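Local atomic coordinates of DNA mismatch repair protein MUTS (Thermus aquaticus, PDB entry 1EWQ), a protein that binds mismatched DNA, probably carrying out the recognition step of mismatch repair, and has a weak ATPase activity. Residues N570-A575 and R594-I599; A600-A603 and V609-E612; P15-Y20 and K64-P69. All blocks are in the same frame, centred on the assembly; numbering follows the deposited sequence.

Contact 1 of 3, residues N570-A575 and R594-I599; sequences NDLEMA and RQTALI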
ATOM      1  N   ASN C 570      11.908  14.910  33.765  1.00 30.24           N
ATOM      2  CA  ASN C 570      11.079  14.856  34.963  1.00 29.51           C
ATOM      3  C   ASN C 570      11.549  13.802  35.929  1.00 29.08           C
ATOM      4  O   ASN C 570      12.153  12.808  35.539  1.00 28.98           O
ATOM      5  CB  ASN C 570       9.618  14.593  34.603  1.00 29.40           C
ATOM      6  CG  ASN C 570       8.844  15.865  34.384  1.00 29.62           C
ATOM      7  OD1 ASN C 570       8.706  16.681  35.294  1.00 29.47           O
ATOM      8  ND2 ASN C 570       8.330  16.043  33.177  1.00 29.46           N
ATOM      9  N   ASP C 571      11.264  14.031  37.202  1.00 29.14           N
ATOM     10  CA  ASP C 571      11.654  13.096  38.241  1.00 29.26           C
ATOM     11  C   ASP C 571      10.479  12.200  38.577  1.00 29.34           C
ATOM     12  O   ASP C 571       9.349  12.434  38.143  1.00 28.88           O
ATOM     13  CB  ASP C 571      12.071  13.831  39.524  1.00 29.27           C
ATOM     14  CG  ASP C 571      13.171  14.852  39.294  1.00 29.17           C
ATOM     15  OD1 ASP C 571      13.923  14.715  38.311  1.00 28.97           O
ATOM     16  OD2 ASP C 571      13.288  15.786  40.121  1.00 29.46           O
ATOM     17  N   LEU C 572      10.770  11.178  39.368  1.00 29.46           N
ATOM     18  CA  LEU C 572       9.767  10.246  39.824  1.00 30.24           C
ATOM     19  C   LEU C 572      10.341   9.353  40.901  1.00 30.68           C
ATOM     20  O   LEU C 572      11.440   8.816  40.753  1.00 30.78           O
ATOM     21  CB  LEU C 572       9.248   9.370  38.672  1.00 29.91           C
ATOM     22  CG  LEU C 572       8.212   8.335  39.127  1.00 29.62           C
ATOM     23  CD1 LEU C 572       7.013   9.049  39.717  1.00 28.91           C
ATOM     24  CD2 LEU C 572       7.801   7.454  37.959  1.00 29.26           C
ATOM     25  N   GLU C 573       9.598   9.232  41.994  1.00 31.31           N
ATOM     26  CA  GLU C 573       9.949   8.358  43.103  1.00 32.32           C
ATOM     27  C   GLU C 573       8.718   7.502  43.326  1.00 32.59           C
ATOM     28  O   GLU C 573       7.605   8.026  43.396  1.00 32.43           O
ATOM     29  CB  GLU C 573      10.258   9.141  44.371  1.00 33.19           C
ATOM     30  CG  GLU C 573      11.643   9.716  44.410  1.00 34.49           C
ATOM     31  CD  GLU C 573      12.142   9.871  45.827  1.00 35.42           C
ATOM     32  OE1 GLU C 573      12.253   8.844  46.532  1.00 36.20           O
ATOM     33  OE2 GLU C 573      12.426  11.013  46.239  1.00 35.92           O
HETATM   34  N   MSE C 574       8.926   6.193  43.427  1.00 32.98           N
HETATM   35  CA  MSE C 574       7.842   5.229  43.598  1.00 33.89           C
HETATM   36  C   MSE C 574       8.304   3.987  44.336  1.00 33.76           C
HETATM   37  O   MSE C 574       9.387   3.455  44.066  1.00 34.09           O
HETATM   38  CB  MSE C 574       7.325   4.758  42.242  1.00 35.32           C
HETATM   39  CG  MSE C 574       6.322   5.638  41.572  1.00 36.95           C
HETATM   40 SE   MSE C 574       5.393   4.526  40.313  1.00 41.30          SE
HETATM   41  CE  MSE C 574       4.174   3.684  41.511  1.00 39.13           C
ATOM     42  N   ALA C 575       7.462   3.487  45.229  1.00 33.16           N
ATOM     43  CA  ALA C 575       7.803   2.293  45.990  1.00 32.59           C
ATOM     44  C   ALA C 575       6.531   1.518  46.277  1.00 32.04           C
ATOM     45  O   ALA C 575       5.952   1.652  47.352  1.00 32.00           O
ATOM     46  CB  ALA C 575       8.488   2.685  47.294  1.00 32.58           C
ATOM     47  N   ARG C 594       4.680   6.671  29.755  1.00 23.19           N
ATOM     48  CA  ARG C 594       5.455   5.856  28.828  1.00 23.40           C
ATOM     49  C   ARG C 594       6.964   5.929  29.049  1.00 23.06           C
ATOM     50  O   ARG C 594       7.641   4.905  28.942  1.00 22.97           O
ATOM     51  CB  ARG C 594       5.141   6.233  27.381  1.00 24.28           C
ATOM     52  CG  ARG C 594       3.676   6.024  26.966  1.00 25.89           C
ATOM     53  CD  ARG C 594       3.491   6.354  25.492  1.00 26.99           C
ATOM     54  NE  ARG C 594       2.088   6.427  25.123  1.00 28.98           N
ATOM     55  CZ  ARG C 594       1.406   7.561  24.967  1.00 29.96           C
ATOM     56  NH1 ARG C 594       2.005   8.741  25.139  1.00 30.52           N
ATOM     57  NH2 ARG C 594       0.119   7.518  24.657  1.00 29.83           N
ATOM     58  N   GLN C 595       7.499   7.116  29.359  1.00 22.59           N
ATOM     59  CA  GLN C 595       8.944   7.231  29.567  1.00 22.23           C
ATOM     60  C   GLN C 595       9.374   6.378  30.747  1.00 21.80           C
ATOM     61  O   GLN C 595      10.466   5.820  30.749  1.00 22.07           O
ATOM     62  CB  GLN C 595       9.377   8.702  29.769  1.00 22.46           C
ATOM     63  CG  GLN C 595       9.396   9.250  31.197  1.00 23.27           C
ATOM     64  CD  GLN C 595       9.849  10.726  31.252  1.00 23.78           C
ATOM     65  OE1 GLN C 595      10.359  11.204  32.270  1.00 24.55           O
ATOM     66  NE2 GLN C 595       9.648  11.442  30.165  1.00 23.21           N
ATOM     67  N   THR C 596       8.499   6.267  31.741  1.00 21.20           N
ATOM     68  CA  THR C 596       8.776   5.465  32.927  1.00 20.91           C
ATOM     69  C   THR C 596       8.933   3.997  32.522  1.00 20.47           C
ATOM     70  O   THR C 596       9.894   3.334  32.906  1.00 20.41           O
ATOM     71  CB  THR C 596       7.631   5.590  33.944  1.00 21.36           C
ATOM     72  OG1 THR C 596       7.498   6.958  34.342  1.00 21.67           O
ATOM     73  CG2 THR C 596       7.899   4.728  35.164  1.00 21.91           C
ATOM     74  N   ALA C 597       7.987   3.501  31.731  1.00 19.94           N
ATOM     75  CA  ALA C 597       8.029   2.120  31.267  1.00 19.27           C
ATOM     76  C   ALA C 597       9.259   1.881  30.389  1.00 19.20           C
ATOM     77  O   ALA C 597       9.917   0.839  30.485  1.00 18.61           O
ATOM     78  CB  ALA C 597       6.758   1.795  30.482  1.00 18.84           C
ATOM     79  N   LEU C 598       9.577   2.846  29.535  1.00 19.10           N
ATOM     80  CA  LEU C 598      10.728   2.674  28.657  1.00 19.78           C
ATOM     81  C   LEU C 598      12.048   2.643  29.414  1.00 19.88           C
ATOM     82  O   LEU C 598      12.924   1.836  29.108  1.00 20.28           O
ATOM     83  CB  LEU C 598      10.743   3.756  27.570  1.00 20.27           C
ATOM     84  CG  LEU C 598       9.591   3.579  26.574  1.00 20.60           C
ATOM     85  CD1 LEU C 598       9.530   4.775  25.620  1.00 20.87           C
ATOM     86  CD2 LEU C 598       9.772   2.273  25.817  1.00 20.25           C
ATOM     87  N   ILE C 599      12.196   3.507  30.407  1.00 20.04           N
ATOM     88  CA  ILE C 599      13.427   3.519  31.193  1.00 20.28           C
ATOM     89  C   ILE C 599      13.603   2.156  31.869  1.00 20.84           C
ATOM     90  O   ILE C 599      14.701   1.588  31.867  1.00 20.44           O
ATOM     91  CB  ILE C 599      13.386   4.640  32.260  1.00 20.37           C
ATOM     92  CG1 ILE C 599      13.508   6.003  31.565  1.00 20.23           C
ATOM     93  CG2 ILE C 599      14.491   4.436  33.292  1.00 19.76           C
ATOM     94  CD1 ILE C 599      13.213   7.174  32.486  1.00 20.60           C
TER
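L572 and T596 make the closest approach between strand 570-574 and helix 589-603. The leucine sends its CD2 methyl to the threonine, 3.7 Å from T596 OG1 and 3.9 Å from T596 CG2, so that one methyl group rests on both branches of the β-branched residue. The two side chains cross at about a right angle. L572 reaches the helix because its CG stands anti to the backbone N (chi1 178°), which carries the isobutyl group out from the strand. On the helix side, T596 OG1 lies beside its own backbone N and is hydrogen-bonded to F592 O one turn earlier; the hydroxyl is thus satisfied within the helix, and what it offers L572 is van der Waals contact.

Q595, one residue before the threonine, is buried and packs near N570, its side chain pointing toward the strand. N570 spends its amide on another strand: OD1 accepts from V728 N and ND2 donates to H726 O, which ties the start of 570-574 to strand 723-730. F592 also touches both N570 and L572, while L692 of strand 690-694 packs on T596.

Strand 570-574 is the outermost strand, within this chain, of a mixed sheet, paired with 551-556, and helix 589-603 is the helix that follows the predicted ATP-binding P-loop. The side chain of N570 lies about 7 Å from G588 of that loop. All four touching residues are buried, and strand and helix meet by van der Waals packing, a leucine methyl on a threonine already hydrogen-bonded within its helix, with no polar bond between them; the polar groups of N570 and T596 are paired with other partners.

Contact 2 of 3, residues A600-A603 and V609-E612; sequences ALLA and VPAE
L602 meets the chain that returns after helix 589-603 at two levels, with its CB against V609 and its CD1 against P610. Its CG lies anti to the carbonyl carbon and beside the backbone N (chi1 -69°), and the extended second torsion (chi2 174°) sends CD1 on to the proline ring. There the methyl comes within 3.6 Å of P610 CD, the ring carbon next to the proline nitrogen, with the two side chains crossing at about a right angle.

V609 works through a single branch. Its CG1 methyl points into the helix surface, 3.8 Å from L602 CB, and approaches the next residue from its backbone side, 3.7 Å from A603 N. The alanine methyl completes this small seat, with A603 CB 4.1 Å from V609 CG1. One valine methyl is therefore held between a leucine β-carbon and an alanine, close against the last turn of the helix.

P610 is the centre of an inverse gamma turn, in which A611 N donates weakly to V609 O. The turn redirects the chain toward strand 613-616, whose residue A614 also touches V609, while L616 touches A603. L272 and L276 of helix 272-276 also pack against L602, so this side chain touches both the returning loop and a helix distant in sequence.

All four touching residues are buried, and no hydrogen bond crosses between the segments. Methyl, methylene and ring carbons supply the side-chain packing, which makes this a hydrophobic closure of the short connection between helix 589-603 and strand 613-616.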
ATOM      1  N   ALA C 600      12.510   1.640  32.437  1.00 21.08           N
ATOM      2  CA  ALA C 600      12.512   0.336  33.111  1.00 21.72           C
ATOM      3  C   ALA C 600      12.804  -0.767  32.093  1.00 22.09           C
ATOM      4  O   ALA C 600      13.555  -1.706  32.371  1.00 22.55           O
ATOM      5  CB  ALA C 600      11.159   0.084  33.771  1.00 21.81           C
ATOM      6  N   LEU C 601      12.213  -0.645  30.913  1.00 22.57           N
ATOM      7  CA  LEU C 601      12.420  -1.632  29.855  1.00 23.02           C
ATOM      8  C   LEU C 601      13.885  -1.675  29.445  1.00 23.20           C
ATOM      9  O   LEU C 601      14.472  -2.751  29.310  1.00 22.89           O
ATOM     10  CB  LEU C 601      11.562  -1.291  28.642  1.00 23.03           C
ATOM     11  CG  LEU C 601      11.703  -2.153  27.380  1.00 23.66           C
ATOM     12  CD1 LEU C 601      11.788  -3.634  27.730  1.00 23.26           C
ATOM     13  CD2 LEU C 601      10.503  -1.880  26.476  1.00 23.54           C
ATOM     14  N   LEU C 602      14.471  -0.494  29.250  1.00 23.36           N
ATOM     15  CA  LEU C 602      15.870  -0.396  28.847  1.00 23.20           C
ATOM     16  C   LEU C 602      16.809  -0.959  29.913  1.00 23.17           C
ATOM     17  O   LEU C 602      17.760  -1.669  29.599  1.00 23.56           O
ATOM     18  CB  LEU C 602      16.229   1.065  28.537  1.00 23.07           C
ATOM     19  CG  LEU C 602      15.590   1.675  27.282  1.00 23.39           C
ATOM     20  CD1 LEU C 602      15.920   3.169  27.200  1.00 23.11           C
ATOM     21  CD2 LEU C 602      16.098   0.950  26.051  1.00 22.75           C
ATOM     22  N   ALA C 603      16.545  -0.647  31.176  1.00 22.62           N
ATOM     23  CA  ALA C 603      17.389  -1.163  32.250  1.00 22.13           C
ATOM     24  C   ALA C 603      17.340  -2.690  32.330  1.00 21.90           C
ATOM     25  O   ALA C 603      18.358  -3.342  32.585  1.00 21.90           O
ATOM     26  CB  ALA C 603      16.961  -0.573  33.582  1.00 21.41           C
ATOM     27  N   VAL C 609      20.087   4.202  30.461  1.00 20.52           N
ATOM     28  CA  VAL C 609      18.771   4.804  30.257  1.00 20.71           C
ATOM     29  C   VAL C 609      18.819   6.330  30.165  1.00 21.29           C
ATOM     30  O   VAL C 609      19.795   6.957  30.587  1.00 21.22           O
ATOM     31  CB  VAL C 609      17.812   4.385  31.399  1.00 20.73           C
ATOM     32  CG1 VAL C 609      17.745   2.850  31.494  1.00 20.41           C
ATOM     33  CG2 VAL C 609      18.305   4.968  32.726  1.00 20.28           C
ATOM     34  N   PRO C 610      17.761   6.946  29.602  1.00 21.73           N
ATOM     35  CA  PRO C 610      17.682   8.405  29.451  1.00 22.49           C
ATOM     36  C   PRO C 610      17.303   9.136  30.735  1.00 23.21           C
ATOM     37  O   PRO C 610      16.131   9.401  30.983  1.00 23.31           O
ATOM     38  CB  PRO C 610      16.624   8.580  28.355  1.00 22.22           C
ATOM     39  CG  PRO C 610      15.702   7.418  28.614  1.00 22.04           C
ATOM     40  CD  PRO C 610      16.677   6.286  28.850  1.00 21.54           C
ATOM     41  N   ALA C 611      18.302   9.460  31.548  1.00 23.95           N
ATOM     42  CA  ALA C 611      18.071  10.169  32.804  1.00 25.09           C
ATOM     43  C   ALA C 611      19.397  10.644  33.387  1.00 25.95           C
ATOM     44  O   ALA C 611      20.463  10.308  32.873  1.00 25.98           O
ATOM     45  CB  ALA C 611      17.368   9.248  33.805  1.00 24.68           C
ATOM     46  N   GLU C 612      19.327  11.439  34.448  1.00 26.58           N
ATOM     47  CA  GLU C 612      20.533  11.911  35.108  1.00 27.83           C
ATOM     48  C   GLU C 612      20.980  10.804  36.046  1.00 28.10           C
ATOM     49  O   GLU C 612      22.163  10.520  36.171  1.00 28.24           O
ATOM     50  CB  GLU C 612      20.256  13.195  35.889  1.00 28.73           C
ATOM     51  CG  GLU C 612      20.615  14.449  35.121  1.00 30.58           C
ATOM     52  CD  GLU C 612      20.263  15.717  35.870  1.00 31.87           C
ATOM     53  OE1 GLU C 612      20.283  15.691  37.121  1.00 33.10           O
ATOM     54  OE2 GLU C 612      19.976  16.743  35.212  1.00 32.40           O
TER

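Contact 3 of 3, residues P15-Y20 and K64-P69; sequences PLLQQY and KDFTTP. With nucleotides of chain B.
Apolar packing between helix 15-26 and the loop and first residues leading into strand 67-74 runs through one methyl of L17. Its CD1 meets T68 CG2 tip to tip at 3.8 Å and approaches the F66 ring obliquely, 4.0 Å from F66 CE2. F66 CG sits between its backbone N and carbonyl carbon (chi1 80°), bringing the ring back toward the leucine. The other branch of T68 is polar, and its OG1 is hydrogen-bonded to K6 O.

One hydrogen bond reaches the DNA. L16 N points at OP1 of DT15 of chain B in a nearly straight bond (168°), though the modelled 2.5 Å is shorter than such a bond should be and its exact length is doubtful. The first turn of the helix faces this phosphate.

Van der Waals contacts extend along the same DNA strand. The P15 ring lies against the DT15 phosphate oxygens, L16 CB lies 3.6 Å from O3' of DC14 of chain B, and K64 CB packs 3.5 Å from C5' of DA16 of chain B.

Together the helix start and the loop before the strand form a surface that contacts the sugar-phosphate backbone of the DNA, in MutS domain I, the mismatch-recognition domain of this family.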
ATOM      1  N   PRO C  15       3.446 -33.862 -23.882  1.00 61.52           N
ATOM      2  CA  PRO C  15       4.235 -34.455 -22.797  1.00 60.65           C
ATOM      3  C   PRO C  15       4.681 -33.459 -21.721  1.00 59.78           C
ATOM      4  O   PRO C  15       4.494 -33.709 -20.530  1.00 59.48           O
ATOM      5  CB  PRO C  15       5.413 -35.077 -23.536  1.00 60.78           C
ATOM      6  CG  PRO C  15       4.780 -35.536 -24.800  1.00 61.05           C
ATOM      7  CD  PRO C  15       3.926 -34.345 -25.191  1.00 61.42           C
ATOM      8  N   LEU C  16       5.268 -32.341 -22.146  1.00 58.79           N
ATOM      9  CA  LEU C  16       5.736 -31.308 -21.219  1.00 57.96           C
ATOM     10  C   LEU C  16       4.607 -30.837 -20.310  1.00 57.44           C
ATOM     11  O   LEU C  16       4.763 -30.780 -19.087  1.00 57.15           O
ATOM     12  CB  LEU C  16       6.301 -30.102 -21.982  1.00 57.49           C
ATOM     13  CG  LEU C  16       6.859 -28.961 -21.118  1.00 57.23           C
ATOM     14  CD1 LEU C  16       8.062 -29.459 -20.334  1.00 56.85           C
ATOM     15  CD2 LEU C  16       7.253 -27.774 -21.996  1.00 56.96           C
ATOM     16  N   LEU C  17       3.472 -30.500 -20.914  1.00 56.95           N
ATOM     17  CA  LEU C  17       2.323 -30.035 -20.152  1.00 56.55           C
ATOM     18  C   LEU C  17       1.835 -31.096 -19.169  1.00 56.15           C
ATOM     19  O   LEU C  17       1.170 -30.784 -18.184  1.00 56.18           O
ATOM     20  CB  LEU C  17       1.199 -29.608 -21.099  1.00 56.41           C
ATOM     21  CG  LEU C  17       1.522 -28.333 -21.885  1.00 56.47           C
ATOM     22  CD1 LEU C  17       0.383 -28.000 -22.844  1.00 56.21           C
ATOM     23  CD2 LEU C  17       1.752 -27.184 -20.904  1.00 56.24           C
ATOM     24  N   GLN C  18       2.172 -32.351 -19.438  1.00 55.84           N
ATOM     25  CA  GLN C  18       1.787 -33.437 -18.550  1.00 55.43           C
ATOM     26  C   GLN C  18       2.705 -33.391 -17.347  1.00 54.79           C
ATOM     27  O   GLN C  18       2.251 -33.321 -16.210  1.00 54.57           O
ATOM     28  CB  GLN C  18       1.926 -34.789 -19.250  1.00 55.88           C
ATOM     29  CG  GLN C  18       0.625 -35.317 -19.820  1.00 56.31           C
ATOM     30  CD  GLN C  18      -0.412 -35.579 -18.747  1.00 56.33           C
ATOM     31  OE1 GLN C  18      -0.165 -36.322 -17.797  1.00 56.38           O
ATOM     32  NE2 GLN C  18      -1.585 -34.969 -18.895  1.00 56.47           N
ATOM     33  N   GLN C  19       4.006 -33.430 -17.619  1.00 54.29           N
ATOM     34  CA  GLN C  19       5.022 -33.373 -16.580  1.00 53.74           C
ATOM     35  C   GLN C  19       4.701 -32.181 -15.682  1.00 53.74           C
ATOM     36  O   GLN C  19       4.867 -32.245 -14.464  1.00 53.81           O
ATOM     37  CB  GLN C  19       6.398 -33.204 -17.230  1.00 53.44           C
ATOM     38  CG  GLN C  19       7.560 -33.112 -16.265  1.00 53.21           C
ATOM     39  CD  GLN C  19       8.889 -32.963 -16.975  1.00 52.99           C
ATOM     40  OE1 GLN C  19       9.084 -32.035 -17.758  1.00 52.86           O
ATOM     41  NE2 GLN C  19       9.812 -33.882 -16.705  1.00 52.76           N
ATOM     42  N   TYR C  20       4.222 -31.103 -16.300  1.00 53.62           N
ATOM     43  CA  TYR C  20       3.859 -29.868 -15.602  1.00 53.68           C
ATOM     44  C   TYR C  20       2.628 -30.022 -14.706  1.00 53.98           C
ATOM     45  O   TYR C  20       2.676 -29.751 -13.504  1.00 53.83           O
ATOM     46  CB  TYR C  20       3.602 -28.760 -16.631  1.00 53.11           C
ATOM     47  CG  TYR C  20       2.837 -27.567 -16.095  1.00 52.45           C
ATOM     48  CD1 TYR C  20       3.427 -26.679 -15.196  1.00 52.26           C
ATOM     49  CD2 TYR C  20       1.520 -27.335 -16.480  1.00 52.08           C
ATOM     50  CE1 TYR C  20       2.720 -25.585 -14.694  1.00 51.89           C
ATOM     51  CE2 TYR C  20       0.804 -26.246 -15.984  1.00 51.90           C
ATOM     52  CZ  TYR C  20       1.411 -25.376 -15.093  1.00 51.80           C
ATOM     53  OH  TYR C  20       0.706 -24.301 -14.605  1.00 51.68           O
ATOM     54  N   LYS C  64      -0.477 -29.319 -31.748  1.00 62.78           N
ATOM     55  CA  LYS C  64      -1.556 -29.890 -32.560  1.00 63.00           C
ATOM     56  C   LYS C  64      -2.848 -30.059 -31.769  1.00 62.95           C
ATOM     57  O   LYS C  64      -3.891 -29.499 -32.115  1.00 62.77           O
ATOM     58  CB  LYS C  64      -1.132 -31.246 -33.126  1.00 63.19           C
ATOM     59  CG  LYS C  64      -2.188 -31.884 -34.010  1.00 63.33           C
ATOM     60  CD  LYS C  64      -1.684 -33.167 -34.629  1.00 63.75           C
ATOM     61  CE  LYS C  64      -2.723 -33.773 -35.552  1.00 63.76           C
ATOM     62  NZ  LYS C  64      -2.242 -35.057 -36.134  1.00 64.06           N
ATOM     63  N   ASP C  65      -2.758 -30.842 -30.704  1.00 62.92           N
ATOM     64  CA  ASP C  65      -3.882 -31.103 -29.824  1.00 62.98           C
ATOM     65  C   ASP C  65      -4.609 -29.788 -29.527  1.00 62.68           C
ATOM     66  O   ASP C  65      -5.690 -29.535 -30.066  1.00 62.90           O
ATOM     67  CB  ASP C  65      -3.352 -31.733 -28.540  1.00 63.50           C
ATOM     68  CG  ASP C  65      -2.264 -32.766 -28.814  1.00 64.02           C
ATOM     69  OD1 ASP C  65      -2.570 -33.797 -29.460  1.00 64.19           O
ATOM     70  OD2 ASP C  65      -1.102 -32.540 -28.397  1.00 64.13           O
ATOM     71  N   PHE C  66      -4.017 -28.950 -28.679  1.00 62.10           N
ATOM     72  CA  PHE C  66      -4.619 -27.662 -28.355  1.00 61.31           C
ATOM     73  C   PHE C  66      -3.579 -26.623 -27.954  1.00 60.47           C
ATOM     74  O   PHE C  66      -2.381 -26.910 -27.914  1.00 60.25           O
ATOM     75  CB  PHE C  66      -5.666 -27.809 -27.234  1.00 61.84           C
ATOM     76  CG  PHE C  66      -5.089 -27.891 -25.834  1.00 62.11           C
ATOM     77  CD1 PHE C  66      -5.868 -27.519 -24.739  1.00 62.21           C
ATOM     78  CD2 PHE C  66      -3.785 -28.327 -25.606  1.00 62.22           C
ATOM     79  CE1 PHE C  66      -5.360 -27.573 -23.442  1.00 62.23           C
ATOM     80  CE2 PHE C  66      -3.268 -28.384 -24.309  1.00 62.24           C
ATOM     81  CZ  PHE C  66      -4.060 -28.005 -23.226  1.00 62.25           C
ATOM     82  N   THR C  67      -4.050 -25.414 -27.668  1.00 59.44           N
ATOM     83  CA  THR C  67      -3.173 -24.330 -27.247  1.00 58.50           C
ATOM     84  C   THR C  67      -3.592 -23.909 -25.847  1.00 57.80           C
ATOM     85  O   THR C  67      -4.781 -23.923 -25.516  1.00 57.77           O
ATOM     86  CB  THR C  67      -3.277 -23.106 -28.181  1.00 58.59           C
ATOM     87  OG1 THR C  67      -2.310 -22.124 -27.788  1.00 58.72           O
ATOM     88  CG2 THR C  67      -4.665 -22.487 -28.103  1.00 58.58           C
ATOM     89  N   THR C  68      -2.615 -23.538 -25.028  1.00 56.63           N
ATOM     90  CA  THR C  68      -2.889 -23.122 -23.662  1.00 55.41           C
ATOM     91  C   THR C  68      -2.157 -21.833 -23.327  1.00 54.45           C
ATOM     92  O   THR C  68      -1.125 -21.516 -23.926  1.00 54.52           O
ATOM     93  CB  THR C  68      -2.448 -24.206 -22.648  1.00 55.50           C
ATOM     94  OG1 THR C  68      -2.804 -23.794 -21.325  1.00 55.41           O
ATOM     95  CG2 THR C  68      -0.935 -24.426 -22.714  1.00 55.39           C
ATOM     96  N   PRO C  69      -2.693 -21.059 -22.375  1.00 53.36           N
ATOM     97  CA  PRO C  69      -2.044 -19.806 -21.988  1.00 52.46           C
ATOM     98  C   PRO C  69      -0.649 -20.081 -21.408  1.00 51.66           C
ATOM     99  O   PRO C  69      -0.426 -21.119 -20.779  1.00 51.49           O
ATOM    100  CB  PRO C  69      -3.007 -19.234 -20.952  1.00 52.57           C
ATOM    101  CG  PRO C  69      -4.338 -19.721 -21.440  1.00 52.62           C
ATOM    102  CD  PRO C  69      -4.044 -21.155 -21.794  1.00 53.02           C
TER
ATOM    103  P    DT B  15       6.413 -31.825 -25.604  1.00 48.78           P
ATOM    104  OP1  DT B  15       5.330 -31.794 -24.589  1.00 48.51           O
ATOM    105  OP2  DT B  15       7.192 -33.075 -25.819  1.00 48.48           O
ATOM    106  O5'  DT B  15       5.746 -31.388 -26.976  1.00 49.33           O
ATOM    107  C5'  DT B  15       6.518 -30.706 -27.950  1.00 50.06           C
ATOM    108  C4'  DT B  15       5.671 -30.380 -29.156  1.00 50.35           C
ATOM    109  O4'  DT B  15       6.555 -29.861 -30.170  1.00 50.22           O
ATOM    110  C3'  DT B  15       5.008 -31.597 -29.786  1.00 50.86           C
ATOM    111  O3'  DT B  15       3.808 -31.185 -30.449  1.00 52.11           O
ATOM    112  C2'  DT B  15       6.063 -32.099 -30.755  1.00 50.47           C
ATOM    113  C1'  DT B  15       6.801 -30.835 -31.172  1.00 49.96           C
ATOM    114  N1   DT B  15       8.263 -30.988 -31.268  1.00 49.50           N
ATOM    115  C2   DT B  15       8.926 -30.259 -32.229  1.00 49.33           C
ATOM    116  O2   DT B  15       8.355 -29.507 -33.011  1.00 49.33           O
ATOM    117  N3   DT B  15      10.290 -30.434 -32.241  1.00 49.12           N
ATOM    118  C4   DT B  15      11.037 -31.246 -31.409  1.00 49.17           C
ATOM    119  O4   DT B  15      12.263 -31.294 -31.533  1.00 48.91           O
ATOM    120  C5   DT B  15      10.274 -31.987 -30.426  1.00 49.17           C
ATOM    121  C7   DT B  15      10.999 -32.887 -29.476  1.00 49.13           C
ATOM    122  C6   DT B  15       8.942 -31.828 -30.411  1.00 49.15           C
ATOM    123  P    DA B  16       2.768 -32.284 -30.982  1.00 52.96           P
ATOM    124  OP1  DA B  16       1.455 -32.058 -30.323  1.00 52.69           O
ATOM    125  OP2  DA B  16       3.431 -33.611 -30.877  1.00 52.90           O
ATOM    126  O5'  DA B  16       2.603 -31.904 -32.518  1.00 53.18           O
ATOM    127  C5'  DA B  16       2.273 -30.571 -32.903  1.00 53.89           C
ATOM    128  C4'  DA B  16       2.600 -30.351 -34.361  1.00 54.29           C
ATOM    129  O4'  DA B  16       4.029 -30.466 -34.551  1.00 53.80           O
ATOM    130  C3'  DA B  16       1.959 -31.357 -35.314  1.00 54.95           C
ATOM    131  O3'  DA B  16       1.530 -30.694 -36.506  1.00 56.67           O
ATOM    132  C2'  DA B  16       3.071 -32.356 -35.588  1.00 54.28           C
ATOM    133  C1'  DA B  16       4.345 -31.534 -35.437  1.00 53.25           C
ATOM    134  N9   DA B  16       5.455 -32.279 -34.842  1.00 52.05           N
ATOM    135  C8   DA B  16       5.380 -33.194 -33.823  1.00 51.70           C
ATOM    136  N7   DA B  16       6.542 -33.681 -33.460  1.00 51.35           N
ATOM    137  C5   DA B  16       7.445 -33.048 -34.301  1.00 51.17           C
ATOM    138  C6   DA B  16       8.843 -33.126 -34.414  1.00 50.83           C
ATOM    139  N6   DA B  16       9.604 -33.896 -33.635  1.00 50.62           N
ATOM    140  N1   DA B  16       9.439 -32.371 -35.361  1.00 50.81           N
ATOM    141  C2   DA B  16       8.674 -31.590 -36.132  1.00 50.86           C
ATOM    142  N3   DA B  16       7.356 -31.425 -36.118  1.00 51.12           N
ATOM    143  C4   DA B  16       6.790 -32.192 -35.168  1.00 51.43           C
ATOM    144  P    DC B  14      12.800 -31.198 -23.016  1.00 46.64           P
ATOM    145  OP1  DC B  14      12.263 -31.857 -21.796  1.00 46.19           O
ATOM    146  OP2  DC B  14      13.844 -31.886 -23.822  1.00 46.35           O
ATOM    147  O5'  DC B  14      11.551 -30.831 -23.934  1.00 46.67           O
ATOM    148  C5'  DC B  14      10.527 -29.976 -23.430  1.00 46.87           C
ATOM    149  C4'  DC B  14       9.502 -29.679 -24.498  1.00 46.96           C
ATOM    150  O4'  DC B  14      10.119 -28.967 -25.600  1.00 46.85           O
ATOM    151  C3'  DC B  14       8.830 -30.908 -25.108  1.00 47.32           C
ATOM    152  O3'  DC B  14       7.441 -30.626 -25.306  1.00 48.00           O
ATOM    153  C2'  DC B  14       9.544 -31.072 -26.439  1.00 47.03           C
ATOM    154  C1'  DC B  14       9.823 -29.627 -26.824  1.00 46.53           C
ATOM    155  N1   DC B  14      10.952 -29.407 -27.758  1.00 45.68           N
ATOM    156  C2   DC B  14      10.704 -28.755 -28.983  1.00 45.17           C
ATOM    157  O2   DC B  14       9.541 -28.420 -29.266  1.00 44.93           O
ATOM    158  N3   DC B  14      11.736 -28.513 -29.825  1.00 44.56           N
ATOM    159  C4   DC B  14      12.969 -28.898 -29.494  1.00 44.76           C
ATOM    160  N4   DC B  14      13.960 -28.619 -30.346  1.00 44.60           N
ATOM    161  C5   DC B  14      13.246 -29.583 -28.270  1.00 44.99           C
ATOM    162  C6   DC B  14      12.218 -29.814 -27.440  1.00 45.28           C
TER

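Contacts 1 and 2 are neighbours on helix 589-603, their centres 9 Å apart, and they touch where I599 meets V609 and P610. Both are buried in the ATPase part of the chain, and neither has a hydrogen bond between its segments. Contact 2 is apolar and closes the helix end onto the following loop, whereas contact 1 sets the helix against an outer strand, a leucine methyl on a threonine, and includes amide-bearing residues. Contact 3 lies on the opposite side of the chain's centre, about 66 to 69 Å from the others between centres. Its small apolar cluster of L17, F66 and T68, with F66 partly exposed, borders a DNA-facing surface, adding phosphate contacts that the other two lack.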